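Local coordinates for protein cellulase CEL9M (PDB 1IA6) that probably cleaves internal beta-1,4-glucosidic linkages in cellulose and related beta-glucans, as a family 9 glycoside hydrolase, at residues 32-37 / 365-370; 63-68 / 254-259; 195-200 / 204-209. One frame throughout, in Å; residues are numbered along the deposited sequence.

Interaction 1 (32-37 / 365-370)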
ATOM      1  N   PHE A  32      11.600  -6.597  14.926  1.00 16.06           N
ATOM      2  CA  PHE A  32      11.609  -8.053  14.959  1.00 15.72           C
ATOM      3  C   PHE A  32      13.036  -8.585  15.012  1.00 17.16           C
ATOM      4  O   PHE A  32      13.817  -8.388  14.081  1.00 14.67           O
ATOM      5  CB  PHE A  32      10.890  -8.608  13.728  1.00 16.14           C
ATOM      6  CG  PHE A  32       9.467  -8.142  13.599  1.00 16.32           C
ATOM      7  CD1 PHE A  32       8.523  -8.469  14.570  1.00 15.90           C
ATOM      8  CD2 PHE A  32       9.068  -7.377  12.507  1.00 15.35           C
ATOM      9  CE1 PHE A  32       7.200  -8.042  14.454  1.00 17.49           C
ATOM     10  CE2 PHE A  32       7.748  -6.943  12.381  1.00 14.54           C
ATOM     11  CZ  PHE A  32       6.812  -7.276  13.356  1.00 17.63           C
ATOM     12  N   ASP A  33      13.375  -9.265  16.102  1.00 16.20           N
ATOM     13  CA  ASP A  33      14.719  -9.805  16.241  1.00 19.47           C
ATOM     14  C   ASP A  33      14.969 -10.975  15.292  1.00 18.35           C
ATOM     15  O   ASP A  33      16.111 -11.390  15.107  1.00 18.73           O
ATOM     16  CB  ASP A  33      14.986 -10.233  17.692  1.00 23.70           C
ATOM     17  CG  ASP A  33      13.957 -11.213  18.213  1.00 29.02           C
ATOM     18  OD1 ASP A  33      13.665 -12.205  17.513  1.00 32.24           O
ATOM     19  OD2 ASP A  33      13.447 -10.998  19.335  1.00 34.45           O
ATOM     20  N   TRP A  34      13.907 -11.497  14.680  1.00 16.93           N
ATOM     21  CA  TRP A  34      14.055 -12.615  13.753  1.00 15.75           C
ATOM     22  C   TRP A  34      14.321 -12.193  12.307  1.00 15.46           C
ATOM     23  O   TRP A  34      14.399 -13.037  11.416  1.00 16.25           O
ATOM     24  CB  TRP A  34      12.832 -13.542  13.805  1.00 15.29           C
ATOM     25  CG  TRP A  34      11.510 -12.841  13.915  1.00 14.52           C
ATOM     26  CD1 TRP A  34      10.918 -12.378  15.057  1.00 14.59           C
ATOM     27  CD2 TRP A  34      10.611 -12.532  12.842  1.00 14.42           C
ATOM     28  NE1 TRP A  34       9.703 -11.805  14.761  1.00 15.30           N
ATOM     29  CE2 TRP A  34       9.491 -11.884  13.409  1.00 14.09           C
ATOM     30  CE3 TRP A  34      10.645 -12.740  11.455  1.00 15.38           C
ATOM     31  CZ2 TRP A  34       8.411 -11.442  12.637  1.00 13.83           C
ATOM     32  CZ3 TRP A  34       9.571 -12.299  10.686  1.00 13.04           C
ATOM     33  CH2 TRP A  34       8.468 -11.655  11.283  1.00 13.76           C
ATOM     34  N   ARG A  35      14.462 -10.890  12.076  1.00 13.22           N
ATOM     35  CA  ARG A  35      14.754 -10.392  10.733  1.00 13.87           C
ATOM     36  C   ARG A  35      16.194  -9.895  10.663  1.00 14.11           C
ATOM     37  O   ARG A  35      16.693  -9.271  11.603  1.00 15.84           O
ATOM     38  CB  ARG A  35      13.812  -9.247  10.338  1.00 12.83           C
ATOM     39  CG  ARG A  35      12.410  -9.670   9.894  1.00 12.98           C
ATOM     40  CD  ARG A  35      12.439 -10.763   8.827  1.00 13.25           C
ATOM     41  NE  ARG A  35      13.540 -10.595   7.880  1.00 13.48           N
ATOM     42  CZ  ARG A  35      13.578  -9.694   6.902  1.00 13.49           C
ATOM     43  NH1 ARG A  35      12.566  -8.856   6.711  1.00 10.71           N
ATOM     44  NH2 ARG A  35      14.650  -9.620   6.124  1.00 12.19           N
ATOM     45  N   GLY A  36      16.855 -10.180   9.545  1.00 13.47           N
ATOM     46  CA  GLY A  36      18.228  -9.751   9.351  1.00 14.34           C
ATOM     47  C   GLY A  36      18.498  -9.419   7.894  1.00 14.31           C
ATOM     48  O   GLY A  36      17.570  -9.352   7.088  1.00 14.31           O
ATOM     49  N   ALA A  37      19.767  -9.220   7.550  1.00 13.05           N
ATOM     50  CA  ALA A  37      20.147  -8.894   6.178  1.00 12.93           C
ATOM     51  C   ALA A  37      19.742  -9.989   5.200  1.00 12.47           C
ATOM     52  O   ALA A  37      19.909 -11.175   5.482  1.00 11.83           O
ATOM     53  CB  ALA A  37      21.658  -8.659   6.096  1.00 13.94           C
ATOM     54  N   ARG A 365       6.580 -16.407   4.793  1.00 10.02           N
ATOM     55  CA  ARG A 365       7.764 -17.236   4.983  1.00 10.51           C
ATOM     56  C   ARG A 365       8.619 -16.903   6.204  1.00 10.99           C
ATOM     57  O   ARG A 365       8.927 -17.789   7.002  1.00 11.49           O
ATOM     58  CB  ARG A 365       8.617 -17.214   3.710  1.00 11.01           C
ATOM     59  CG  ARG A 365       7.966 -17.972   2.559  1.00 13.17           C
ATOM     60  CD  ARG A 365       8.669 -17.739   1.232  1.00 12.52           C
ATOM     61  NE  ARG A 365       8.093 -18.564   0.171  1.00 13.47           N
ATOM     62  CZ  ARG A 365       6.889 -18.387  -0.365  1.00 14.80           C
ATOM     63  NH1 ARG A 365       6.101 -17.400   0.046  1.00 12.68           N
ATOM     64  NH2 ARG A 365       6.468 -19.208  -1.319  1.00 14.13           N
ATOM     65  N   ALA A 366       9.000 -15.641   6.360  1.00  9.86           N
ATOM     66  CA  ALA A 366       9.832 -15.254   7.497  1.00 12.02           C
ATOM     67  C   ALA A 366       9.151 -15.527   8.842  1.00 12.03           C
ATOM     68  O   ALA A 366       9.754 -16.124   9.736  1.00 11.33           O
ATOM     69  CB  ALA A 366      10.216 -13.780   7.390  1.00 12.12           C
ATOM     70  N   ALA A 367       7.901 -15.095   8.984  1.00 11.25           N
ATOM     71  CA  ALA A 367       7.165 -15.304  10.231  1.00 12.19           C
ATOM     72  C   ALA A 367       6.937 -16.787  10.526  1.00 12.72           C
ATOM     73  O   ALA A 367       7.025 -17.217  11.675  1.00 13.49           O
ATOM     74  CB  ALA A 367       5.819 -14.570  10.183  1.00 11.39           C
ATOM     75  N   ASN A 368       6.643 -17.567   9.490  1.00 13.82           N
ATOM     76  CA  ASN A 368       6.408 -18.998   9.667  1.00 14.47           C
ATOM     77  C   ASN A 368       7.613 -19.634  10.367  1.00 16.89           C
ATOM     78  O   ASN A 368       7.455 -20.393  11.329  1.00 16.47           O
ATOM     79  CB  ASN A 368       6.149 -19.657   8.313  1.00 14.89           C
ATOM     80  CG  ASN A 368       5.891 -21.144   8.431  1.00 15.82           C
ATOM     81  OD1 ASN A 368       6.777 -21.956   8.186  1.00 18.29           O
ATOM     82  ND2 ASN A 368       4.675 -21.506   8.821  1.00 17.39           N
ATOM     83  N   GLY A 369       8.809 -19.319   9.877  1.00 16.90           N
ATOM     84  CA  GLY A 369      10.032 -19.814  10.485  1.00 19.07           C
ATOM     85  C   GLY A 369      10.449 -21.253  10.237  1.00 20.53           C
ATOM     86  O   GLY A 369      11.457 -21.700  10.787  1.00 21.67           O
ATOM     87  N   TYR A 370       9.695 -21.978   9.420  1.00 20.13           N
ATOM     88  CA  TYR A 370      10.019 -23.368   9.122  1.00 22.70           C
ATOM     89  C   TYR A 370      10.378 -23.542   7.652  1.00 24.94           C
ATOM     90  O   TYR A 370      10.231 -22.617   6.856  1.00 23.14           O
ATOM     91  CB  TYR A 370       8.830 -24.270   9.463  1.00 23.08           C
ATOM     92  CG  TYR A 370       8.457 -24.264  10.928  1.00 23.83           C
ATOM     93  CD1 TYR A 370       9.266 -24.891  11.876  1.00 25.29           C
ATOM     94  CD2 TYR A 370       7.304 -23.620  11.369  1.00 22.28           C
ATOM     95  CE1 TYR A 370       8.934 -24.875  13.228  1.00 24.73           C
ATOM     96  CE2 TYR A 370       6.963 -23.596  12.719  1.00 23.50           C
ATOM     97  CZ  TYR A 370       7.783 -24.226  13.641  1.00 25.21           C
ATOM     98  OH  TYR A 370       7.451 -24.205  14.974  1.00 27.31           O
TER

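Interaction 2 (63-68 / 254-259). With CA (calcium ion), chain B; SO4 (sulfate ion), chain E.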
ATOM      1  N   PHE A  63       7.858  -6.339  -6.337  1.00  6.80           N
ATOM      2  CA  PHE A  63       7.007  -5.991  -7.478  1.00  7.93           C
ATOM      3  C   PHE A  63       6.772  -4.485  -7.509  1.00  7.43           C
ATOM      4  O   PHE A  63       6.239  -3.921  -6.563  1.00  8.50           O
ATOM      5  CB  PHE A  63       5.655  -6.708  -7.366  1.00  7.50           C
ATOM      6  CG  PHE A  63       5.713  -8.186  -7.653  1.00  9.73           C
ATOM      7  CD1 PHE A  63       5.894  -8.649  -8.954  1.00 10.29           C
ATOM      8  CD2 PHE A  63       5.557  -9.112  -6.630  1.00 10.68           C
ATOM      9  CE1 PHE A  63       5.915 -10.017  -9.232  1.00 11.56           C
ATOM     10  CE2 PHE A  63       5.576 -10.484  -6.895  1.00 12.47           C
ATOM     11  CZ  PHE A  63       5.755 -10.935  -8.199  1.00 10.34           C
ATOM     12  N   GLY A  64       7.137  -3.852  -8.618  1.00  7.52           N
ATOM     13  CA  GLY A  64       7.007  -2.407  -8.741  1.00  7.47           C
ATOM     14  C   GLY A  64       5.682  -1.699  -8.508  1.00  7.37           C
ATOM     15  O   GLY A  64       5.660  -0.641  -7.869  1.00  7.32           O
ATOM     16  N   LEU A  65       4.577  -2.242  -9.009  1.00  6.20           N
ATOM     17  CA  LEU A  65       3.306  -1.547  -8.834  1.00  6.42           C
ATOM     18  C   LEU A  65       2.842  -1.504  -7.382  1.00  6.38           C
ATOM     19  O   LEU A  65       2.575  -0.425  -6.851  1.00  6.54           O
ATOM     20  CB  LEU A  65       2.222  -2.148  -9.741  1.00  7.44           C
ATOM     21  CG  LEU A  65       0.888  -1.387  -9.784  1.00  9.01           C
ATOM     22  CD1 LEU A  65       1.127   0.115  -9.942  1.00  8.33           C
ATOM     23  CD2 LEU A  65       0.046  -1.915 -10.944  1.00 10.32           C
ATOM     24  N   PRO A  66       2.726  -2.667  -6.721  1.00  7.68           N
ATOM     25  CA  PRO A  66       2.288  -2.606  -5.323  1.00  7.07           C
ATOM     26  C   PRO A  66       3.316  -1.921  -4.420  1.00  7.55           C
ATOM     27  O   PRO A  66       2.962  -1.372  -3.380  1.00  7.38           O
ATOM     28  CB  PRO A  66       2.052  -4.076  -4.958  1.00  7.51           C
ATOM     29  CG  PRO A  66       2.934  -4.829  -5.909  1.00  7.70           C
ATOM     30  CD  PRO A  66       2.786  -4.060  -7.199  1.00  5.99           C
ATOM     31  N   GLN A  67       4.589  -1.955  -4.810  1.00  6.86           N
ATOM     32  CA  GLN A  67       5.622  -1.300  -4.007  1.00  7.25           C
ATOM     33  C   GLN A  67       5.369   0.210  -4.044  1.00  6.40           C
ATOM     34  O   GLN A  67       5.374   0.877  -3.008  1.00  5.48           O
ATOM     35  CB  GLN A  67       7.016  -1.617  -4.562  1.00  7.24           C
ATOM     36  CG  GLN A  67       8.181  -1.129  -3.696  1.00  8.52           C
ATOM     37  CD  GLN A  67       8.739  -2.192  -2.747  1.00  9.33           C
ATOM     38  OE1 GLN A  67       9.702  -1.939  -2.018  1.00  9.55           O
ATOM     39  NE2 GLN A  67       8.143  -3.382  -2.754  1.00  9.05           N
ATOM     40  N   GLY A  68       5.134   0.741  -5.242  1.00  5.28           N
ATOM     41  CA  GLY A  68       4.878   2.167  -5.393  1.00  6.25           C
ATOM     42  C   GLY A  68       3.550   2.598  -4.794  1.00  6.11           C
ATOM     43  O   GLY A  68       3.460   3.636  -4.136  1.00  6.00           O
ATOM     44  N   MET A 254     -10.185   1.920  -4.148  1.00  9.11           N
ATOM     45  CA  MET A 254      -8.765   2.202  -4.256  1.00  9.16           C
ATOM     46  C   MET A 254      -7.943   0.936  -4.021  1.00  8.50           C
ATOM     47  O   MET A 254      -8.117   0.249  -3.015  1.00  8.98           O
ATOM     48  CB  MET A 254      -8.367   3.261  -3.226  1.00 10.54           C
ATOM     49  CG  MET A 254      -6.863   3.448  -3.074  1.00 12.12           C
ATOM     50  SD  MET A 254      -6.482   4.744  -1.877  1.00 13.79           S
ATOM     51  CE  MET A 254      -6.621   3.845  -0.346  1.00 10.89           C
ATOM     52  N   CYS A 255      -7.055   0.632  -4.958  1.00  8.33           N
ATOM     53  CA  CYS A 255      -6.178  -0.528  -4.834  1.00  9.45           C
ATOM     54  C   CYS A 255      -5.014  -0.348  -5.802  1.00  9.29           C
ATOM     55  O   CYS A 255      -5.001   0.601  -6.590  1.00  8.65           O
ATOM     56  CB  CYS A 255      -6.936  -1.833  -5.109  1.00 10.54           C
ATOM     57  SG  CYS A 255      -7.684  -1.989  -6.738  1.00 14.10           S
ATOM     58  N   TRP A 256      -4.043  -1.252  -5.749  1.00  8.66           N
ATOM     59  CA  TRP A 256      -2.866  -1.121  -6.595  1.00  8.47           C
ATOM     60  C   TRP A 256      -3.128  -0.928  -8.086  1.00  8.22           C
ATOM     61  O   TRP A 256      -2.335  -0.283  -8.767  1.00  8.78           O
ATOM     62  CB  TRP A 256      -1.904  -2.305  -6.384  1.00  9.55           C
ATOM     63  CG  TRP A 256      -2.487  -3.656  -6.660  1.00 10.90           C
ATOM     64  CD1 TRP A 256      -3.077  -4.494  -5.758  1.00 13.02           C
ATOM     65  CD2 TRP A 256      -2.550  -4.320  -7.926  1.00 10.73           C
ATOM     66  NE1 TRP A 256      -3.505  -5.641  -6.387  1.00 13.39           N
ATOM     67  CE2 TRP A 256      -3.195  -5.558  -7.718  1.00 10.70           C
ATOM     68  CE3 TRP A 256      -2.127  -3.986  -9.221  1.00 10.28           C
ATOM     69  CZ2 TRP A 256      -3.429  -6.468  -8.758  1.00 13.50           C
ATOM     70  CZ3 TRP A 256      -2.358  -4.889 -10.255  1.00 10.03           C
ATOM     71  CH2 TRP A 256      -3.004  -6.116 -10.014  1.00 11.26           C
ATOM     72  N   ASP A 257      -4.238  -1.460  -8.595  1.00  8.79           N
ATOM     73  CA  ASP A 257      -4.539  -1.340 -10.023  1.00  8.24           C
ATOM     74  C   ASP A 257      -5.524  -0.234 -10.384  1.00  8.60           C
ATOM     75  O   ASP A 257      -5.500   0.278 -11.500  1.00  8.27           O
ATOM     76  CB  ASP A 257      -5.083  -2.675 -10.554  1.00 10.21           C
ATOM     77  CG  ASP A 257      -5.265  -2.677 -12.065  1.00 11.35           C
ATOM     78  OD1 ASP A 257      -4.334  -2.250 -12.777  1.00 12.98           O
ATOM     79  OD2 ASP A 257      -6.332  -3.121 -12.545  1.00 12.81           O
ATOM     80  N   ASP A 258      -6.380   0.138  -9.438  1.00  8.17           N
ATOM     81  CA  ASP A 258      -7.397   1.157  -9.689  1.00  9.52           C
ATOM     82  C   ASP A 258      -7.285   2.360  -8.758  1.00  8.09           C
ATOM     83  O   ASP A 258      -7.618   2.280  -7.575  1.00  7.39           O
ATOM     84  CB  ASP A 258      -8.785   0.508  -9.571  1.00 12.45           C
ATOM     85  CG  ASP A 258      -9.924   1.492  -9.787  1.00 15.32           C
ATOM     86  OD1 ASP A 258      -9.681   2.607 -10.289  1.00 17.32           O
ATOM     87  OD2 ASP A 258     -11.072   1.134  -9.457  1.00 21.02           O
ATOM     88  N   MET A 259      -6.811   3.478  -9.301  1.00  8.60           N
ATOM     89  CA  MET A 259      -6.658   4.697  -8.520  1.00  8.03           C
ATOM     90  C   MET A 259      -7.574   5.810  -9.016  1.00  9.02           C
ATOM     91  O   MET A 259      -7.342   6.982  -8.731  1.00  8.47           O
ATOM     92  CB  MET A 259      -5.199   5.170  -8.560  1.00  8.72           C
ATOM     93  CG  MET A 259      -4.251   4.314  -7.734  1.00  8.80           C
ATOM     94  SD  MET A 259      -4.634   4.395  -5.975  1.00 10.16           S
ATOM     95  CE  MET A 259      -3.856   5.957  -5.545  1.00 12.35           C
TER
HETATM   96 CA    CA B1263      -4.035   1.874 -12.625  1.00  6.92          CA
HETATM   97  S   SO4 E1266      -4.374  -9.266  -5.249  1.00 30.63           S
HETATM   98  O1  SO4 E1266      -3.455 -10.376  -4.915  1.00 28.72           O
HETATM   99  O2  SO4 E1266      -3.862  -8.017  -4.656  1.00 24.34           O
HETATM  100  O3  SO4 E1266      -5.716  -9.570  -4.709  1.00 27.67           O
HETATM  101  O4  SO4 E1266      -4.458  -9.130  -6.721  1.00 28.45           O
HETATM  102  O   HOH W   1      -3.241   1.758 -10.331  1.00 10.25           O
HETATM  103  O   HOH W   2      -2.602  -0.040 -12.696  1.00  9.24           O

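Interaction 3 (195-200 / 204-209). With CA (calcium ion), chain B.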
ATOM      1  N   GLN A 195       3.311   5.903 -23.080  1.00 13.66           N
ATOM      2  CA  GLN A 195       2.189   5.390 -22.305  1.00 14.06           C
ATOM      3  C   GLN A 195       1.800   3.926 -22.470  1.00 14.31           C
ATOM      4  O   GLN A 195       1.624   3.429 -23.583  1.00 14.03           O
ATOM      5  CB  GLN A 195       0.977   6.290 -22.554  1.00 13.84           C
ATOM      6  CG  GLN A 195       1.126   7.662 -21.905  1.00 14.15           C
ATOM      7  CD  GLN A 195       0.088   8.667 -22.359  1.00 14.96           C
ATOM      8  OE1 GLN A 195      -1.030   8.304 -22.721  1.00 16.04           O
ATOM      9  NE2 GLN A 195       0.452   9.945 -22.322  1.00 12.61           N
ATOM     10  N   GLY A 196       1.649   3.255 -21.330  1.00 12.52           N
ATOM     11  CA  GLY A 196       1.279   1.850 -21.300  1.00 13.24           C
ATOM     12  C   GLY A 196       1.506   1.316 -19.895  1.00 14.05           C
ATOM     13  O   GLY A 196       2.266   1.912 -19.132  1.00 14.29           O
ATOM     14  N   VAL A 197       0.859   0.212 -19.529  1.00 13.65           N
ATOM     15  CA  VAL A 197       1.060  -0.334 -18.188  1.00 12.60           C
ATOM     16  C   VAL A 197       2.360  -1.127 -18.094  1.00 13.70           C
ATOM     17  O   VAL A 197       2.839  -1.675 -19.089  1.00 13.35           O
ATOM     18  CB  VAL A 197      -0.111  -1.254 -17.755  1.00 13.77           C
ATOM     19  CG1 VAL A 197      -1.404  -0.456 -17.696  1.00 14.83           C
ATOM     20  CG2 VAL A 197      -0.239  -2.431 -18.715  1.00 14.64           C
ATOM     21  N   GLY A 198       2.926  -1.180 -16.890  1.00 12.59           N
ATOM     22  CA  GLY A 198       4.163  -1.909 -16.670  1.00 10.85           C
ATOM     23  C   GLY A 198       3.917  -3.403 -16.550  1.00 12.05           C
ATOM     24  O   GLY A 198       2.770  -3.851 -16.584  1.00 11.98           O
ATOM     25  N   ASN A 199       4.991  -4.173 -16.403  1.00 11.81           N
ATOM     26  CA  ASN A 199       4.892  -5.626 -16.293  1.00 12.94           C
ATOM     27  C   ASN A 199       4.911  -6.101 -14.842  1.00 12.48           C
ATOM     28  O   ASN A 199       5.683  -5.601 -14.027  1.00 13.74           O
ATOM     29  CB  ASN A 199       6.051  -6.291 -17.043  1.00 17.20           C
ATOM     30  CG  ASN A 199       6.064  -5.956 -18.526  1.00 21.98           C
ATOM     31  OD1 ASN A 199       5.122  -6.269 -19.252  1.00 24.15           O
ATOM     32  ND2 ASN A 199       7.140  -5.317 -18.981  1.00 25.13           N
ATOM     33  N   GLY A 200       4.063  -7.076 -14.534  1.00 11.02           N
ATOM     34  CA  GLY A 200       4.010  -7.625 -13.190  1.00 11.75           C
ATOM     35  C   GLY A 200       3.803  -9.127 -13.251  1.00 13.11           C
ATOM     36  O   GLY A 200       3.317  -9.742 -12.297  1.00 12.45           O
ATOM     37  N   TYR A 204       0.747  -9.519 -10.834  1.00  9.19           N
ATOM     38  CA  TYR A 204       0.168  -8.186 -10.789  1.00  9.36           C
ATOM     39  C   TYR A 204      -0.112  -7.698 -12.198  1.00 10.25           C
ATOM     40  O   TYR A 204       0.649  -6.920 -12.768  1.00 12.46           O
ATOM     41  CB  TYR A 204       1.107  -7.232 -10.050  1.00  9.58           C
ATOM     42  CG  TYR A 204       1.083  -7.452  -8.552  1.00 10.19           C
ATOM     43  CD1 TYR A 204       0.052  -6.932  -7.771  1.00 10.26           C
ATOM     44  CD2 TYR A 204       2.057  -8.232  -7.926  1.00  8.71           C
ATOM     45  CE1 TYR A 204      -0.015  -7.183  -6.402  1.00 11.19           C
ATOM     46  CE2 TYR A 204       2.002  -8.490  -6.557  1.00  9.24           C
ATOM     47  CZ  TYR A 204       0.962  -7.963  -5.802  1.00  9.04           C
ATOM     48  OH  TYR A 204       0.895  -8.212  -4.452  1.00  9.12           O
ATOM     49  N   GLN A 205      -1.213  -8.184 -12.760  1.00 10.54           N
ATOM     50  CA  GLN A 205      -1.621  -7.808 -14.106  1.00 13.78           C
ATOM     51  C   GLN A 205      -2.406  -6.501 -14.064  1.00 13.08           C
ATOM     52  O   GLN A 205      -3.562  -6.471 -13.639  1.00 13.32           O
ATOM     53  CB  GLN A 205      -2.467  -8.925 -14.713  1.00 16.68           C
ATOM     54  CG  GLN A 205      -1.664 -10.183 -14.997  1.00 22.03           C
ATOM     55  CD  GLN A 205      -2.527 -11.343 -15.437  1.00 25.11           C
ATOM     56  OE1 GLN A 205      -3.164 -12.008 -14.616  1.00 28.49           O
ATOM     57  NE2 GLN A 205      -2.563 -11.588 -16.739  1.00 27.89           N
ATOM     58  N   ALA A 206      -1.768  -5.422 -14.510  1.00 12.81           N
ATOM     59  CA  ALA A 206      -2.385  -4.099 -14.499  1.00 12.39           C
ATOM     60  C   ALA A 206      -3.306  -3.877 -15.690  1.00 13.79           C
ATOM     61  O   ALA A 206      -3.121  -4.473 -16.755  1.00 13.94           O
ATOM     62  CB  ALA A 206      -1.308  -3.030 -14.466  1.00 10.99           C
ATOM     63  N   THR A 207      -4.287  -2.998 -15.512  1.00 13.37           N
ATOM     64  CA  THR A 207      -5.255  -2.720 -16.564  1.00 14.93           C
ATOM     65  C   THR A 207      -5.434  -1.244 -16.900  1.00 16.31           C
ATOM     66  O   THR A 207      -6.076  -0.913 -17.896  1.00 18.04           O
ATOM     67  CB  THR A 207      -6.641  -3.262 -16.180  1.00 16.33           C
ATOM     68  OG1 THR A 207      -7.124  -2.558 -15.026  1.00 15.09           O
ATOM     69  CG2 THR A 207      -6.565  -4.746 -15.858  1.00 18.23           C
ATOM     70  N   SER A 208      -4.871  -0.356 -16.087  1.00 12.76           N
ATOM     71  CA  SER A 208      -5.053   1.073 -16.325  1.00 11.69           C
ATOM     72  C   SER A 208      -3.874   1.923 -15.885  1.00 10.85           C
ATOM     73  O   SER A 208      -3.218   1.606 -14.897  1.00 10.23           O
ATOM     74  CB  SER A 208      -6.289   1.544 -15.566  1.00 11.11           C
ATOM     75  OG  SER A 208      -6.095   1.329 -14.175  1.00 10.14           O
ATOM     76  N   PHE A 209      -3.619   3.013 -16.606  1.00  9.62           N
ATOM     77  CA  PHE A 209      -2.530   3.910 -16.230  1.00 10.13           C
ATOM     78  C   PHE A 209      -2.971   5.375 -16.191  1.00  9.95           C
ATOM     79  O   PHE A 209      -2.306   6.210 -15.582  1.00 10.13           O
ATOM     80  CB  PHE A 209      -1.322   3.728 -17.163  1.00 11.46           C
ATOM     81  CG  PHE A 209      -1.585   4.103 -18.592  1.00 12.43           C
ATOM     82  CD1 PHE A 209      -1.601   5.435 -18.986  1.00 14.53           C
ATOM     83  CD2 PHE A 209      -1.820   3.117 -19.547  1.00 14.86           C
ATOM     84  CE1 PHE A 209      -1.847   5.784 -20.311  1.00 14.54           C
ATOM     85  CE2 PHE A 209      -2.068   3.457 -20.874  1.00 14.99           C
ATOM     86  CZ  PHE A 209      -2.081   4.791 -21.255  1.00 15.02           C
TER
HETATM   87 CA    CA B1263      -4.035   1.874 -12.625  1.00  6.92          CA
HETATM   88  O   HOH W   3       0.664  -5.704 -16.212  1.00 14.91           O
HETATM   89  O   HOH W   2      -2.602  -0.040 -12.696  1.00  9.24           O
HETATM   90  O   HOH W   1      -3.241   1.758 -10.331  1.00 10.25           O

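Interaction 1 (32-37 / 365-370)
W34 places CG between its backbone N and carbonyl carbon (chi1 40°), and a nearly perpendicular chi2 of -83° swings the six-membered part of the indole toward the short helix 365-368. The rim atom CZ3 meets the methyl CB of A366 at 3.7 Å, at the ring edge and close to its plane. Beside it, CH2 lies 4.1 Å from A367 CB, while the A367 backbone N approaches CZ3 obliquely, also at 3.7 Å. The short helix therefore rests, through A366 and A367, on the outer rim of the indole. F32 CB lies over the rim of one indole face, and H383 stacks its ring against W34 as well.

R35 adds the aliphatic part of its chain. The bend at chi2 (-50°) carries CD to 4.0 Å from A366 CB, so the same methyl touches both residues, and chi3 then redirects the guanidinium. That group is held by the carbonyls of A19 and K21, close to the zinc ligands C38 and H55. The contact itself is thus made by van der Waals packing of an aromatic rim and a methylene on alanine methyls, while the charged end of R35 is salt-bridged to E133, outside the contact.

Interaction 2 (63-68 / 254-259)
Apolar packing comes first: L65, at the start of helix 64-80, pushes its branched end against the indole of W256, the two side chains crossing at about a right angle. A chi1 of -172° sends L65 CG out toward the indole, and chi2 (46°) then turns CD2 to the edge of the six-membered ring, 3.5 Å from W256 CE3. The isobutyl group also straddles the tryptophan carbonyl, L65 CG lying 3.6 Å from W256 O. P66 adds a looser touch through its CA, 4.3 Å from W256 CB. On the indole itself, D257 CB sits over one face, toward the rim.

Polar contacts occupy the other end of W256. Its NE1 donates to O2 of a sulfate at 3.0 Å, with a moderately bent N-H...O angle of 148°, and O4 of the same ion lies at the ring edge in plane. R308 also binds this sulfate, which probably came from the crystallisation liquor.

Metal coordination fixes the backbone beyond the ring. D257 O binds calcium at 2.4 Å, and two of the ion's water ligands are held by this loop: one donates to W256 O at 2.7 Å, the other to D257 OD1 at 2.8 Å. The D257 carboxylate thus acts in the second shell, orienting a water while its OD2 is hydrogen-bonded to T207 OG1. S208, D211 and D212 complete the coordination. A helix start packed on a metal-bound loop that leads into helix 260-271 places this contact among the loops joining helices of the alpha barrel of family 9 glycoside hydrolases, beside the calcium site of this enzyme.

Interaction 3 (195-200 / 204-209)
Segments 195-200 and 204-209 run antiparallel, their end-to-end directions 168° apart, as the two arms of a hairpin-like loop between helices 174-193 and 210-224, without regular strands. Hydrogen bonding closes the turn end: Y204 N donates to G200 O at 3.0 Å. Further along, a water bridges the arms, donating to G198 O and accepting from A206 N.

Apolar and ring contacts join the rest of the arms. F209 lays one ring face under the backbone N of G196, offset toward the rim, and its CE2 comes within 3.7 Å of G196 CA. The Q195 side chain crosses that of F209 at about a right angle, its CB above the ring's rim, 3.6 Å from F209 CZ, while its NE2 bonds to the carbonyl of K192. V197 stands between the arms, CB 3.9 Å from A206 CB.

Metal binding anchors the second arm. A chi1 of 61° turns S208 OG back beside its own carbonyl, and both O (2.4 Å) and OG (2.6 Å) bind the calcium. The S208 backbone N is buried with no polar partner in the model, and the methyl V197 CG1 lies 3.8 Å from S208 N.

How the interactions relate
Interactions 2 and 3 are neighbours, their centres 10 Å apart, and share one calcium ion together with two of its water ligands. Residues 254-259 and 204-209 supply metal ligands from separate parts of the chain, so the ion ties the two loops together. They also meet through aromatic rings, Y204 and W256 packing edge-to-face with Y204 CD1 3.5 Å from W256 CE2. Interaction 1 stands apart, its centre about 25 Å from that of interaction 2 and about 32 Å from that of interaction 3. It adjoins a different metal, the R35 side chain lying about 5 Å from the zinc ion. None of the three contains the predicted active-site residues D401 and E410.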